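Side-chain contacts in soluble lytic transglycosylase B3 (Pseudomonas aeruginosa, PDB 5ANZ), which probably cleaves peptidoglycan as a lytic transglycosylase in the turnover of the bacterial cell wall, and carries a bound calcium ion: residues Arg71-Ala74 with Gly75-Pro78; Gly124-Asp127 with Ala128-Val132; Asp188-Ala191 with Ser192-Ile195; His318-Arg321 with Ala322-Tyr326; Ala393-Ala396 with Cys397-Glu400. One frame throughout, in Å; residues are numbered along the deposited sequence.

Overall arrangement
All five contacts are local. Interactions 1 to 4 lie in the transglycosylase SLT range and interaction 5 in the putative peptidoglycan-binding domain. In interactions 2, 4 and 5, i to i+4 helical bonds run beside side-chain contacts: Val126 with Tyr130, Phe320 with Leu324, the Gln398 amide on Ile394. Interaction 1 is a type II turn following a helix and interaction 3 a 3-10 turn, both with i to i+3 bonds; they touch where Arg71 packs against Pro190 and Ala191. Interactions 1 and 5 are the more buried, 2, 3 and 4 partly so. Interactions 2 and 3 lie near the calcium site, interaction 4 holds a sugar-binding tyrosine, and 1 and 5 are remote from both.

Interaction 1 of 5, residues Arg71-Ala74 with Gly75-Pro78; sequences RAFA and GVQP
Gly75 is the third residue of the turn that brings Val76 back against Phe73. Its positive phi of 79°, which suits a glycine at this place in a type II turn, bends the chain just beyond helix 66-73. Val76 comes next and does most of the touching. Its N-H returns to Phe73 O at 2.9 Å in a fairly straight bond, 162° at the hydrogen, with the donor well above the carbonyl plane. Its side chain points back the same way. CG1 is anti to the backbone N (chi1 172°), which leaves CG2 beside that N, and there CG2 meets two carbonyl oxygens in succession, 3.5 Å from both Ala72 O and Phe73 O. Val76 CB approaches the Phe73 ring obliquely, 4.2 Å from Phe73 CD2. A water ties the two ends of the turn together, donating to Phe73 O at 3.0 Å and to Val76 O at 2.7 Å, so Phe73 O accepts from both a backbone N-H and a water. Beyond Val76 the chain runs extended, and the carbonyls of Gln77 and Pro78 are both taken by the guanidinium of Arg158. On the helix side, the Phe73 ring stacks with Phe69 and packs on helix 156-166. Four residues from Phe73 to Val76, with glycine third, make a classic type II beta turn, here leading out of a helix toward helix 80-87.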
loop_
_atom_site.group_PDB
_atom_site.type_symbol
_atom_site.label_atom_id
_atom_site.label_comp_id
_atom_site.label_asym_id
_atom_site.label_seq_id
_atom_site.Cartn_x
_atom_site.Cartn_y
_atom_site.Cartn_z
ATOM N N ARG A 71 -2.967 -10.792 -31.092
ATOM C CA ARG A 71 -2.703 -9.354 -31.056
ATOM C C ARG A 71 -1.914 -8.987 -29.795
ATOM O O ARG A 71 -0.942 -8.229 -29.831
ATOM C CB ARG A 71 -4.027 -8.592 -31.101
ATOM C CG ARG A 71 -3.926 -7.094 -31.259
ATOM C CD ARG A 71 -5.283 -6.469 -30.961
ATOM N NE ARG A 71 -5.337 -5.035 -31.236
ATOM C CZ ARG A 71 -5.566 -4.100 -30.315
ATOM N NH1 ARG A 71 -5.766 -4.440 -29.044
ATOM N NH2 ARG A 71 -5.607 -2.820 -30.668
ATOM N N ALA A 72 -2.346 -9.555 -28.680
ATOM C CA ALA A 72 -1.747 -9.282 -27.380
ATOM C C ALA A 72 -0.323 -9.827 -27.255
ATOM O O ALA A 72 0.515 -9.245 -26.563
ATOM C CB ALA A 72 -2.622 -9.863 -26.282
ATOM N N PHE A 73 -0.050 -10.951 -27.915
ATOM C CA PHE A 73 1.248 -11.602 -27.778
ATOM C C PHE A 73 2.204 -11.329 -28.932
ATOM O O PHE A 73 3.325 -11.824 -28.929
ATOM C CB PHE A 73 1.061 -13.112 -27.605
ATOM C CG PHE A 73 0.813 -13.512 -26.183
ATOM C CD1 PHE A 73 -0.473 -13.524 -25.666
ATOM C CD2 PHE A 73 1.870 -13.817 -25.342
ATOM C CE1 PHE A 73 -0.699 -13.868 -24.336
ATOM C CE2 PHE A 73 1.641 -14.166 -24.010
ATOM C CZ PHE A 73 0.355 -14.192 -23.516
ATOM N N ALA A 74 1.773 -10.531 -29.904
ATOM C CA ALA A 74 2.630 -10.195 -31.037
ATOM C C ALA A 74 3.981 -9.624 -30.591
ATOM O O ALA A 74 4.050 -8.546 -29.993
ATOM C CB ALA A 74 1.920 -9.212 -31.960
ATOM N N GLY A 75 5.049 -10.364 -30.871
ATOM C CA GLY A 75 6.395 -9.912 -30.566
ATOM C C GLY A 75 6.806 -10.062 -29.112
ATOM O O GLY A 75 7.939 -9.735 -28.746
ATOM N N VAL A 76 5.899 -10.565 -28.280
ATOM C CA VAL A 76 6.186 -10.718 -26.858
ATOM C C VAL A 76 7.181 -11.844 -26.549
ATOM O O VAL A 76 7.055 -12.971 -27.042
ATOM C CB VAL A 76 4.895 -10.962 -26.061
ATOM C CG1 VAL A 76 5.222 -11.310 -24.625
ATOM C CG2 VAL A 76 3.995 -9.741 -26.155
ATOM N N GLN A 77 8.179 -11.506 -25.737
ATOM C CA GLN A 77 9.185 -12.446 -25.255
ATOM C C GLN A 77 9.345 -12.198 -23.756
ATOM O O GLN A 77 8.873 -11.183 -23.254
ATOM C CB GLN A 77 10.523 -12.250 -25.976
ATOM C CG GLN A 77 10.556 -12.722 -27.424
ATOM C CD GLN A 77 10.495 -14.232 -27.542
ATOM O OE1 GLN A 77 9.512 -14.787 -28.032
ATOM N NE2 GLN A 77 11.552 -14.907 -27.099
ATOM N N PRO A 78 10.020 -13.109 -23.035
ATOM C CA PRO A 78 10.203 -12.800 -21.608
ATOM C C PRO A 78 10.986 -11.508 -21.379
ATOM O O PRO A 78 11.818 -11.126 -22.203
ATOM C CB PRO A 78 10.979 -14.015 -21.087
ATOM C CG PRO A 78 10.589 -15.119 -22.018
ATOM C CD PRO A 78 10.493 -14.466 -23.367
HETATM O O HOH W 1 4.789 -14.248 -27.889
#

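Interaction 2 of 5, residues Gly124-Asp127 with Ala128-Val132; sequences GEVD and ARYAV
The Tyr130 ring meets Val126 at its edge: Val126 O lies near the ring plane, 3.4 Å from CD2, and the methyl CG1 of Val126 touches the same carbon at 3.9 Å. Over one face of the ring, displaced toward the rim, lies CG of the adjacent Arg129. The guanidinium of Arg129 has the Tyr130 hydroxyl above one face, also toward its rim, at a looser distance. With chi1 at -65°, the tyrosine CG stands beside its own backbone N, which brings the CD2 edge of the ring alongside Val126 O. That N-H donates to Val126 O at 3.0 Å, so the carbonyl at the ring edge is also a helical acceptor. Ala128 and Arg129 make the matching bonds to Gly124 O and Glu125 O, and their CB atoms rest against the same two oxygens. At Ala131 the helix gives way to a positive phi of 54°, and Val132 comes back toward Asp127. A weak bond of 3.4 Å joins Val132 N to Asp127 O, and Asp127 CA directs its hydrogen at Val132 O from 3.1 Å. Helix 231-244 packs against Val126 and Tyr130. The carboxylate of Asp127, with Val132 O 3.3 Å from its CG, takes the N-H of Ala134 on OD2. This donor, at the start of helix 134-145, would probably favour the charged carboxylate, while the nearby Val132 O would work against it.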
loop_
_atom_site.group_PDB
_atom_site.type_symbol
_atom_site.label_atom_id
_atom_site.label_comp_id
_atom_site.label_asym_id
_atom_site.label_seq_id
_atom_site.Cartn_x
_atom_site.Cartn_y
_atom_site.Cartn_z
ATOM N N GLY A 124 -15.630 16.718 -7.951
ATOM C CA GLY A 124 -16.857 17.047 -7.244
ATOM C C GLY A 124 -17.930 16.017 -7.528
ATOM O O GLY A 124 -18.631 15.568 -6.626
ATOM N N GLU A 125 -18.056 15.641 -8.794
ATOM C CA GLU A 125 -19.028 14.640 -9.205
ATOM C C GLU A 125 -18.668 13.261 -8.639
ATOM O O GLU A 125 -19.549 12.472 -8.299
ATOM C CB GLU A 125 -19.129 14.602 -10.733
ATOM C CG GLU A 125 -19.648 15.925 -11.292
ATOM C CD GLU A 125 -19.673 15.989 -12.810
ATOM O OE1 GLU A 125 -18.933 15.224 -13.460
ATOM O OE2 GLU A 125 -20.443 16.814 -13.350
ATOM N N VAL A 126 -17.373 12.983 -8.521
ATOM C CA VAL A 126 -16.917 11.712 -7.970
ATOM C C VAL A 126 -17.080 11.683 -6.452
ATOM O O VAL A 126 -17.582 10.705 -5.907
ATOM C CB VAL A 126 -15.445 11.445 -8.335
ATOM C CG1 VAL A 126 -14.885 10.304 -7.499
ATOM C CG2 VAL A 126 -15.315 11.143 -9.832
ATOM N N ASP A 127 -16.619 12.753 -5.796
ATOM C CA ASP A 127 -16.748 12.976 -4.349
ATOM C C ASP A 127 -18.204 12.791 -3.936
ATOM O O ASP A 127 -18.491 12.189 -2.902
ATOM C CB ASP A 127 -16.227 14.392 -3.985
ATOM C CG ASP A 127 -16.181 14.679 -2.473
ATOM O OD1 ASP A 127 -17.200 14.463 -1.777
ATOM O OD2 ASP A 127 -15.125 15.196 -1.994
ATOM N N ALA A 128 -19.115 13.299 -4.766
ATOM C CA ALA A 128 -20.542 13.256 -4.476
ATOM C C ALA A 128 -21.208 11.931 -4.852
ATOM O O ALA A 128 -22.109 11.473 -4.148
ATOM C CB ALA A 128 -21.251 14.417 -5.176
ATOM N N ARG A 129 -20.781 11.309 -5.948
ATOM C CA ARG A 129 -21.401 10.052 -6.369
ATOM C C ARG A 129 -20.973 8.846 -5.517
ATOM O O ARG A 129 -21.772 7.939 -5.272
ATOM C CB ARG A 129 -21.101 9.758 -7.842
ATOM C CG ARG A 129 -21.407 8.322 -8.220
ATOM C CD ARG A 129 -21.779 8.158 -9.677
ATOM N NE ARG A 129 -22.437 6.870 -9.904
ATOM C CZ ARG A 129 -22.757 6.389 -11.103
ATOM N NH1 ARG A 129 -22.476 7.085 -12.197
ATOM N NH2 ARG A 129 -23.352 5.209 -11.206
ATOM N N TYR A 130 -19.725 8.836 -5.067
ATOM C CA TYR A 130 -19.188 7.686 -4.344
ATOM C C TYR A 130 -19.057 7.955 -2.850
ATOM O O TYR A 130 -18.749 7.048 -2.090
ATOM C CB TYR A 130 -17.829 7.271 -4.921
ATOM C CG TYR A 130 -17.953 6.778 -6.342
ATOM C CD1 TYR A 130 -18.362 5.479 -6.607
ATOM C CD2 TYR A 130 -17.707 7.624 -7.420
ATOM C CE1 TYR A 130 -18.510 5.029 -7.899
ATOM C CE2 TYR A 130 -17.852 7.182 -8.724
ATOM C CZ TYR A 130 -18.250 5.880 -8.954
ATOM O OH TYR A 130 -18.419 5.416 -10.238
ATOM N N ALA A 131 -19.321 9.190 -2.432
ATOM C CA ALA A 131 -19.122 9.571 -1.035
ATOM C C ALA A 131 -17.687 9.241 -0.607
ATOM O O ALA A 131 -17.451 8.556 0.410
ATOM C CB ALA A 131 -20.119 8.881 -0.129
ATOM N N VAL A 132 -16.735 9.754 -1.379
ATOM C CA VAL A 132 -15.322 9.624 -1.047
ATOM C C VAL A 132 -14.668 10.990 -1.215
ATOM O O VAL A 132 -14.874 11.651 -2.227
ATOM C CB VAL A 132 -14.595 8.597 -1.933
ATOM C CG1 VAL A 132 -13.120 8.553 -1.588
ATOM C CG2 VAL A 132 -15.223 7.205 -1.744
#

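Interaction 3 of 5, residues Asp188-Ala191 with Ser192-Ile195; sequences DVPA and SFMI
Pro190 O receives the N-H of Phe193 at 2.9 Å, the donor standing well above the carbonyl plane. One residue further on, Met194 N reaches Ala191 O at 3.2 Å in a straighter bond (168° at the hydrogen), though again far off the plane; Asn155 ND2 adds a weak bond to the same oxygen. Two successive i to i+3 bonds of this kind make a short 3-10 turn, and an inverse gamma turn centred on Met194 then steers the chain into strand 195-196. The side chains close round this backbone. Pro190 presents CG to the edge of the Phe193 ring, near its plane, 3.8 Å from CD2. Val189 uses its two methyls differently. With chi1 at 66°, CG1 is held between the backbone N and the carbonyl carbon, and from there it meets Met194 CB at 4.0 Å. CG2, on the other branch, lies 3.9 Å from Phe193 CB and 3.7 Å from Phe193 O. Val189 and Met194 cross at about a right angle, and the thioether runs on extended to SD, bending only at its end, to pack on helix 170-186 and Trp228. Both turn carbonyls are thus engaged by backbone N-H groups, while apolar contacts from Val189 and Pro190 hold the turn from the side. Asp188, just before the turn, bonds through OD1 to Arg225 N, next to the calcium ligand Lys224, and through OD2 to His212 NE2, which ties this loop to the calcium-binding stretch.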
loop_
_atom_site.group_PDB
_atom_site.type_symbol
_atom_site.label_atom_id
_atom_site.label_comp_id
_atom_site.label_asym_id
_atom_site.label_seq_id
_atom_site.Cartn_x
_atom_site.Cartn_y
_atom_site.Cartn_z
ATOM N N ASP A 188 -11.224 -1.933 -23.374
ATOM C CA ASP A 188 -10.946 -0.793 -22.483
ATOM C C ASP A 188 -9.709 -0.000 -22.930
ATOM O O ASP A 188 -9.615 1.216 -22.701
ATOM C CB ASP A 188 -10.733 -1.246 -21.030
ATOM C CG ASP A 188 -12.030 -1.653 -20.319
ATOM O OD1 ASP A 188 -13.124 -1.137 -20.645
ATOM O OD2 ASP A 188 -11.931 -2.487 -19.389
ATOM N N VAL A 189 -8.764 -0.698 -23.551
ATOM C CA VAL A 189 -7.509 -0.096 -24.004
ATOM C C VAL A 189 -6.912 -0.980 -25.100
ATOM O O VAL A 189 -7.085 -2.192 -25.070
ATOM C CB VAL A 189 -6.510 0.048 -22.823
ATOM C CG1 VAL A 189 -6.081 -1.338 -22.299
ATOM C CG2 VAL A 189 -5.314 0.889 -23.202
ATOM N N PRO A 190 -6.220 -0.382 -26.082
ATOM C CA PRO A 190 -5.497 -1.204 -27.062
ATOM C C PRO A 190 -4.298 -1.890 -26.420
ATOM O O PRO A 190 -3.690 -1.347 -25.493
ATOM C CB PRO A 190 -5.041 -0.192 -28.125
ATOM C CG PRO A 190 -5.911 1.029 -27.914
ATOM C CD PRO A 190 -6.187 1.049 -26.422
ATOM N N ALA A 191 -3.967 -3.076 -26.911
ATOM C CA ALA A 191 -2.847 -3.837 -26.376
ATOM C C ALA A 191 -1.552 -3.019 -26.319
ATOM O O ALA A 191 -0.815 -3.074 -25.325
ATOM C CB ALA A 191 -2.647 -5.093 -27.208
ATOM N N SER A 192 -1.295 -2.231 -27.362
ATOM C CA SER A 192 -0.087 -1.417 -27.382
ATOM C C SER A 192 0.018 -0.444 -26.209
ATOM O O SER A 192 1.128 -0.059 -25.844
ATOM C CB SER A 192 0.004 -0.614 -28.677
ATOM O OG SER A 192 0.193 -1.475 -29.784
ATOM N N PHE A 193 -1.118 -0.024 -25.651
ATOM C CA PHE A 193 -1.096 0.986 -24.584
ATOM C C PHE A 193 -1.458 0.412 -23.211
ATOM O O PHE A 193 -1.696 1.162 -22.265
ATOM C CB PHE A 193 -2.044 2.147 -24.936
ATOM C CG PHE A 193 -1.704 2.805 -26.247
ATOM C CD1 PHE A 193 -0.419 3.261 -26.500
ATOM C CD2 PHE A 193 -2.666 2.947 -27.236
ATOM C CE1 PHE A 193 -0.105 3.858 -27.709
ATOM C CE2 PHE A 193 -2.346 3.542 -28.441
ATOM C CZ PHE A 193 -1.069 3.988 -28.681
ATOM N N MET A 194 -1.500 -0.912 -23.095
ATOM C CA MET A 194 -1.796 -1.520 -21.783
ATOM C C MET A 194 -0.529 -1.576 -20.953
ATOM O O MET A 194 0.184 -2.595 -20.910
ATOM C CB MET A 194 -2.394 -2.917 -21.932
ATOM C CG MET A 194 -2.930 -3.419 -20.614
ATOM S SD MET A 194 -3.531 -5.109 -20.804
ATOM C CE MET A 194 -5.123 -4.945 -20.063
ATOM N N ILE A 195 -0.245 -0.445 -20.311
ATOM C CA ILE A 195 1.021 -0.221 -19.648
ATOM C C ILE A 195 0.853 -0.330 -18.136
ATOM O O ILE A 195 -0.217 -0.056 -17.591
ATOM C CB ILE A 195 1.600 1.168 -19.999
ATOM C CG1 ILE A 195 1.819 1.285 -21.502
ATOM C CG2 ILE A 195 2.897 1.403 -19.257
ATOM C CD1 ILE A 195 2.627 0.179 -22.041
#

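Interaction 4 of 5, residues His318-Arg321 with Ala322-Tyr326; sequences HNFR and AILKY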
loop_
_atom_site.group_PDB
_atom_site.type_symbol
_atom_site.label_atom_id
_atom_site.label_comp_id
_atom_site.label_asym_id
_atom_site.label_seq_id
_atom_site.Cartn_x
_atom_site.Cartn_y
_atom_site.Cartn_z
ATOM N N HIS A 318 -11.049 3.926 10.833
ATOM C CA HIS A 318 -11.544 3.034 9.801
ATOM C C HIS A 318 -11.026 3.393 8.411
ATOM O O HIS A 318 -10.686 2.497 7.634
ATOM C CB HIS A 318 -13.074 3.044 9.809
ATOM C CG HIS A 318 -13.687 1.923 9.028
ATOM N ND1 HIS A 318 -13.481 0.599 9.344
ATOM C CD2 HIS A 318 -14.503 1.933 7.944
ATOM C CE1 HIS A 318 -14.141 -0.163 8.486
ATOM N NE2 HIS A 318 -14.767 0.622 7.630
ATOM N N ASN A 319 -10.950 4.688 8.098
ATOM C CA ASN A 319 -10.523 5.074 6.752
ATOM C C ASN A 319 -9.057 4.724 6.493
ATOM O O ASN A 319 -8.657 4.505 5.350
ATOM C CB ASN A 319 -10.779 6.567 6.502
ATOM C CG ASN A 319 -12.247 6.869 6.207
ATOM O OD1 ASN A 319 -13.056 5.965 5.999
ATOM N ND2 ASN A 319 -12.593 8.144 6.175
ATOM N N PHE A 320 -8.255 4.650 7.557
ATOM C CA PHE A 320 -6.891 4.125 7.435
ATOM C C PHE A 320 -6.930 2.664 6.982
ATOM O O PHE A 320 -6.155 2.244 6.124
ATOM C CB PHE A 320 -6.144 4.258 8.771
ATOM C CG PHE A 320 -4.666 3.992 8.681
ATOM C CD1 PHE A 320 -3.799 5.012 8.323
ATOM C CD2 PHE A 320 -4.145 2.750 9.006
ATOM C CE1 PHE A 320 -2.429 4.796 8.265
ATOM C CE2 PHE A 320 -2.772 2.522 8.953
ATOM C CZ PHE A 320 -1.917 3.559 8.577
ATOM N N ARG A 321 -7.837 1.879 7.568
ATOM C CA ARG A 321 -7.995 0.496 7.152
ATOM C C ARG A 321 -8.407 0.389 5.689
ATOM O O ARG A 321 -8.010 -0.550 4.997
ATOM C CB ARG A 321 -9.016 -0.217 8.052
ATOM C CG ARG A 321 -8.625 -0.221 9.526
ATOM C CD ARG A 321 -9.694 -0.898 10.383
ATOM N NE ARG A 321 -9.826 -2.323 10.074
ATOM C CZ ARG A 321 -10.824 -3.103 10.488
ATOM N NH1 ARG A 321 -11.808 -2.607 11.231
ATOM N NH2 ARG A 321 -10.842 -4.388 10.151
ATOM N N ALA A 322 -9.217 1.334 5.220
ATOM C CA ALA A 322 -9.621 1.341 3.809
ATOM C C ALA A 322 -8.414 1.548 2.890
ATOM O O ALA A 322 -8.283 0.906 1.847
ATOM C CB ALA A 322 -10.670 2.435 3.559
ATOM N N ILE A 323 -7.542 2.464 3.271
ATOM C CA ILE A 323 -6.357 2.723 2.477
ATOM C C ILE A 323 -5.463 1.485 2.444
ATOM O O ILE A 323 -4.851 1.178 1.432
ATOM C CB ILE A 323 -5.585 3.921 3.034
ATOM C CG1 ILE A 323 -6.466 5.174 2.970
ATOM C CG2 ILE A 323 -4.263 4.087 2.273
ATOM C CD1 ILE A 323 -5.965 6.311 3.863
ATOM N N LEU A 324 -5.419 0.739 3.543
ATOM C CA LEU A 324 -4.580 -0.462 3.586
ATOM C C LEU A 324 -5.020 -1.519 2.581
ATOM O O LEU A 324 -4.232 -2.388 2.179
ATOM C CB LEU A 324 -4.584 -1.047 4.998
ATOM C CG LEU A 324 -3.782 -0.285 6.043
ATOM C CD1 LEU A 324 -4.047 -0.899 7.414
ATOM C CD2 LEU A 324 -2.313 -0.356 5.723
ATOM N N LYS A 325 -6.280 -1.459 2.165
ATOM C CA LYS A 325 -6.764 -2.427 1.190
ATOM C C LYS A 325 -6.206 -2.082 -0.195
ATOM O O LYS A 325 -6.199 -2.911 -1.104
ATOM C CB LYS A 325 -8.296 -2.467 1.182
ATOM C CG LYS A 325 -8.901 -2.921 2.499
ATOM C CD LYS A 325 -10.402 -3.095 2.380
ATOM C CE LYS A 325 -10.999 -3.774 3.606
ATOM N NZ LYS A 325 -11.202 -2.832 4.739
ATOM N N TYR A 326 -5.721 -0.852 -0.349
ATOM C CA TYR A 326 -5.146 -0.404 -1.611
ATOM C C TYR A 326 -3.688 -0.867 -1.668
ATOM O O TYR A 326 -3.212 -1.364 -2.698
ATOM C CB TYR A 326 -5.266 1.140 -1.759
ATOM C CG TYR A 326 -5.426 1.621 -3.184
ATOM C CD1 TYR A 326 -4.385 1.511 -4.082
ATOM C CD2 TYR A 326 -6.630 2.172 -3.640
ATOM C CE1 TYR A 326 -4.524 1.924 -5.388
ATOM C CE2 TYR A 326 -6.779 2.591 -4.965
ATOM C CZ TYR A 326 -5.719 2.464 -5.825
ATOM O OH TYR A 326 -5.828 2.887 -7.133
#
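Phe320 and Leu324, one helical turn apart, meet through the ring and a single methyl. Phe320 swings CG anti to its backbone N (chi1 -169°), which lays the ring along the direction of the next turn. Leu324 keeps CG beside its own N (chi1 -74°) and sends CD1 out obliquely to the ring, 4.0 Å from both CD2 and CE2. Leu324 CG lies 3.5 Å from Phe320 O, which also accepts Leu324 N at 3.1 Å. Similarly, Ile323 CG1 turns back beside the N to lie 3.3 Å from Asn319 O. Helix 318-324 packs through Phe320, Ile323 and Leu324 on helix 330-343; just after it comes Tyr326, which binds N-acetylglucosamine in another structure of this protein, its hydroxyl here bonded to Thr205 O and its ring edge-to-face with Tyr241. Asn319 spends its amide on the backbone of Ile248 and Gln251. Lys325 passes CG 3.6 Å from Arg321 O, runs extended, and bends only at its last torsion (chi4 80°) to give NZ to Ser245 O. Arg321 O takes only a weak bond from Lys325 N, which also bonds to Ala322 O. Arg321 NE lies 5.5 Å from Lys325 NZ, like charges near but not in contact.

Interaction 5 of 5, residues Ala393-Ala396 with Cys397-Glu400; sequences AIRA and CQQE
Gln398 lies back over Ile394, one turn earlier in helix 388-401. Its CG, beside its own backbone N (chi1 -69°), sits 3.3 Å from Ile394 O, and the amide carbon CD rests on the methyl CG2 of Ile394 at 3.7 Å. The same Ile394 O takes Gln398 N at 2.8 Å, nearly along the C=O axis. Gln399 also brings CG to 3.3 Å from Arg395 O, one turn back, which accepts Gln399 N at 3.0 Å; but there Gln399 OE1 comes 3.1 Å from Arg395 O, two acceptors side by side and not hydrogen-bonded. Cys397 N and Glu400 N donate likewise to Ala393 O and Ala396 O respectively. What fixes the Gln398 amide comes from a loop: OE1 accepts from Gly407 N and NE2 donates to Asp406 OD1. Arg395, extended from CG to NE, leaves the helix for Ala405 O, Ala268 O and a salt bridge to Glu269, and Glu400 is held by a salt bridge to Arg375 and a hydrogen bond to His377. Ile394 packs on Leu368 and Leu372 of helix 362-374 and Leu413 of helix 411-417; Ala393 and Cys397 touch Leu372, and Cys397 also Leu417: the small helical bundle characteristic of the putative peptidoglycan-binding domain.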
loop_
_atom_site.group_PDB
_atom_site.type_symbol
_atom_site.label_atom_id
_atom_site.label_comp_id
_atom_site.label_asym_id
_atom_site.label_seq_id
_atom_site.Cartn_x
_atom_site.Cartn_y
_atom_site.Cartn_z
ATOM N N ALA A 393 7.136 -11.671 19.980
ATOM C CA ALA A 393 8.400 -12.164 20.498
ATOM C C ALA A 393 9.300 -11.009 20.879
ATOM O O ALA A 393 9.988 -11.047 21.894
ATOM C CB ALA A 393 9.078 -13.039 19.468
ATOM N N ILE A 394 9.307 -9.980 20.040
ATOM C CA ILE A 394 10.104 -8.803 20.322
ATOM C C ILE A 394 9.660 -8.171 21.639
ATOM O O ILE A 394 10.497 -7.854 22.482
ATOM C CB ILE A 394 10.015 -7.785 19.172
ATOM C CG1 ILE A 394 10.712 -8.352 17.940
ATOM C CG2 ILE A 394 10.645 -6.459 19.569
ATOM C CD1 ILE A 394 10.461 -7.546 16.691
ATOM N N ARG A 395 8.354 -8.008 21.825
ATOM C CA ARG A 395 7.840 -7.396 23.050
ATOM C C ARG A 395 8.228 -8.198 24.295
ATOM O O ARG A 395 8.561 -7.620 25.332
ATOM C CB ARG A 395 6.324 -7.242 22.978
ATOM C CG ARG A 395 5.879 -6.265 21.922
ATOM C CD ARG A 395 4.417 -5.900 22.119
ATOM N NE ARG A 395 4.092 -4.662 21.425
ATOM C CZ ARG A 395 3.522 -4.600 20.229
ATOM N NH1 ARG A 395 3.196 -5.717 19.589
ATOM N NH2 ARG A 395 3.269 -3.413 19.684
ATOM N N ALA A 396 8.194 -9.523 24.200
ATOM C CA ALA A 396 8.571 -10.350 25.350
ATOM C C ALA A 396 10.052 -10.153 25.677
ATOM O O ALA A 396 10.452 -10.103 26.844
ATOM C CB ALA A 396 8.285 -11.818 25.081
ATOM N N CYS A 397 10.861 -10.029 24.626
ATOM C CA CYS A 397 12.289 -9.846 24.808
ATOM C C CYS A 397 12.593 -8.466 25.385
ATOM O O CYS A 397 13.441 -8.327 26.277
ATOM C CB CYS A 397 13.016 -10.049 23.481
ATOM S SG CYS A 397 14.803 -10.118 23.646
ATOM N N GLN A 398 11.897 -7.448 24.886
ATOM C CA GLN A 398 12.081 -6.093 25.402
ATOM C C GLN A 398 11.756 -6.048 26.896
ATOM O O GLN A 398 12.497 -5.463 27.690
ATOM C CB GLN A 398 11.221 -5.099 24.615
ATOM C CG GLN A 398 11.699 -4.910 23.186
ATOM C CD GLN A 398 10.745 -4.077 22.349
ATOM O OE1 GLN A 398 9.531 -4.289 22.371
ATOM N NE2 GLN A 398 11.294 -3.125 21.597
ATOM N N GLN A 399 10.659 -6.692 27.279
ATOM C CA GLN A 399 10.264 -6.747 28.683
ATOM C C GLN A 399 11.310 -7.478 29.524
ATOM O O GLN A 399 11.574 -7.094 30.663
ATOM C CB GLN A 399 8.889 -7.410 28.818
ATOM C CG GLN A 399 7.757 -6.514 28.326
ATOM C CD GLN A 399 6.472 -7.267 28.028
ATOM O OE1 GLN A 399 6.496 -8.398 27.544
ATOM N NE2 GLN A 399 5.338 -6.633 28.310
ATOM N N GLU A 400 11.918 -8.515 28.961
ATOM C CA GLU A 400 12.966 -9.246 29.667
ATOM C C GLU A 400 14.154 -8.338 29.975
ATOM O O GLU A 400 14.783 -8.454 31.033
ATOM C CB GLU A 400 13.429 -10.453 28.851
ATOM C CG GLU A 400 14.429 -11.327 29.597
ATOM C CD GLU A 400 14.773 -12.603 28.853
ATOM O OE1 GLU A 400 14.362 -12.745 27.684
ATOM O OE2 GLU A 400 15.459 -13.467 29.440
#